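Local coordinates for protein glycogen synthase (Cyanobacterium sp. CLg1, PDB 6GNF) that is a bacterial glycogen synthase of the starch synthase family, a two-lobed glycosyltransferase modelled with adenosine-5'-diphosphate and a glycan, at residues S272-F275 and A276-T280. Sequence-based numbering, arbitrary orientation.
Sequences SPNF and AHEVT
F275 holds CG trans to its own nitrogen (chi1 -179°), and V279 directs CG2 beside its nitrogen, trans to the carbonyl carbon; one turn apart, ring and methyl therefore meet. V279 CG2 lies 3.7 Å from the F275 ring centroid and 18° off the ring normal, a CH-pi contact over one face. At the ring edge, E278 OE1 lies near the plane, 3.6 Å from F275 CD1, the carboxylate turned 82° against the ring. The backbone hydrogen bond from V279 N to F275 O measures 2.9 Å. S272 is the N-cap: its OG accepts from F275 N at 3.1 Å and is also hydrogen-bonded to P435 O. N274 ND2 and E278 OE2 stand 3.9 Å apart, but G456 joins them, its backbone O accepting from the amide and its N donating to the carboxylate. T280 OG1 donates to A276 O at 3.0 Å, across the carbonyl plane from the backbone donor. The capped start lies where the two GT-B-type lobes meet, the F275 side chain about 8 Å from bound AC1: helix 273-281 follows strand 267-270, V279 meets L298 of strand 298-300, and S272 and P273 touch D460 of helix 457-461 in the other lobe.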
loop_
_atom_site.group_PDB
_atom_site.type_symbol
_atom_site.label_atom_id
_atom_site.label_comp_id
_atom_site.label_asym_id
_atom_site.label_seq_id
_atom_site.Cartn_x
_atom_site.Cartn_y
_atom_site.Cartn_z
ATOM N N SER A 272 9.554 -3.776 -4.441
ATOM C CA SER A 272 10.467 -3.311 -5.500
ATOM C C SER A 272 11.916 -3.674 -5.141
ATOM O O SER A 272 12.272 -3.688 -3.956
ATOM C CB SER A 272 10.360 -1.799 -5.749
ATOM O OG SER A 272 11.039 -1.057 -4.766
ATOM N N PRO A 273 12.742 -4.022 -6.151
ATOM C CA PRO A 273 14.155 -4.336 -5.903
ATOM C C PRO A 273 14.920 -3.211 -5.210
ATOM O O PRO A 273 15.804 -3.467 -4.408
ATOM C CB PRO A 273 14.744 -4.526 -7.305
ATOM C CG PRO A 273 13.593 -4.726 -8.220
ATOM C CD PRO A 273 12.379 -4.130 -7.579
ATOM N N ASN A 274 14.631 -1.968 -5.565
ATOM C CA ASN A 274 15.379 -0.851 -4.987
ATOM C C ASN A 274 14.980 -0.608 -3.539
ATOM O O ASN A 274 15.819 -0.211 -2.734
ATOM C CB ASN A 274 15.221 0.429 -5.822
ATOM C CG ASN A 274 16.135 1.547 -5.349
ATOM O OD1 ASN A 274 17.346 1.374 -5.262
ATOM N ND2 ASN A 274 15.555 2.691 -5.015
ATOM N N PHE A 275 13.707 -0.826 -3.216
ATOM C CA PHE A 275 13.267 -0.731 -1.825
ATOM C C PHE A 275 13.927 -1.810 -0.970
ATOM O O PHE A 275 14.355 -1.535 0.152
ATOM C CB PHE A 275 11.753 -0.827 -1.712
ATOM C CG PHE A 275 11.244 -0.707 -0.298
ATOM C CD1 PHE A 275 11.535 0.417 0.463
ATOM C CD2 PHE A 275 10.472 -1.708 0.262
ATOM C CE1 PHE A 275 11.068 0.534 1.760
ATOM C CE2 PHE A 275 10.001 -1.597 1.558
ATOM C CZ PHE A 275 10.298 -0.474 2.307
ATOM N N ALA A 276 14.023 -3.024 -1.512
ATOM C CA ALA A 276 14.673 -4.133 -0.804
ATOM C C ALA A 276 16.111 -3.748 -0.466
ATOM O O ALA A 276 16.587 -3.973 0.645
ATOM C CB ALA A 276 14.654 -5.392 -1.660
ATOM N N HIS A 277 16.780 -3.159 -1.452
ATOM C CA HIS A 277 18.124 -2.632 -1.296
ATOM C C HIS A 277 18.195 -1.602 -0.173
ATOM O O HIS A 277 19.114 -1.632 0.627
ATOM C CB HIS A 277 18.552 -1.996 -2.613
ATOM C CG HIS A 277 20.010 -1.720 -2.701
ATOM N ND1 HIS A 277 20.640 -0.854 -1.833
ATOM C CD2 HIS A 277 20.952 -2.112 -3.592
ATOM C CE1 HIS A 277 21.915 -0.759 -2.156
ATOM N NE2 HIS A 277 22.130 -1.513 -3.220
ATOM N N GLU A 278 17.242 -0.674 -0.144
ATOM C CA GLU A 278 17.220 0.363 0.890
ATOM C C GLU A 278 17.045 -0.235 2.269
ATOM O O GLU A 278 17.735 0.148 3.209
ATOM C CB GLU A 278 16.098 1.365 0.634
ATOM C CG GLU A 278 16.382 2.333 -0.499
ATOM C CD GLU A 278 15.187 3.178 -0.889
ATOM O OE1 GLU A 278 14.038 2.798 -0.594
ATOM O OE2 GLU A 278 15.432 4.242 -1.492
ATOM N N VAL A 279 16.149 -1.212 2.380
ATOM C CA VAL A 279 15.822 -1.818 3.668
ATOM C C VAL A 279 17.028 -2.534 4.268
ATOM O O VAL A 279 17.281 -2.413 5.462
ATOM C CB VAL A 279 14.629 -2.790 3.538
ATOM C CG1 VAL A 279 14.471 -3.650 4.786
ATOM C CG2 VAL A 279 13.350 -2.012 3.286
ATOM N N THR A 280 17.761 -3.274 3.442
ATOM C CA THR A 280 18.880 -4.078 3.938
ATOM C C THR A 280 20.172 -3.272 4.095
ATOM O O THR A 280 21.153 -3.791 4.621
ATOM C CB THR A 280 19.154 -5.278 3.013
ATOM O OG1 THR A 280 19.314 -4.817 1.673
ATOM C CG2 THR A 280 17.997 -6.245 3.046
#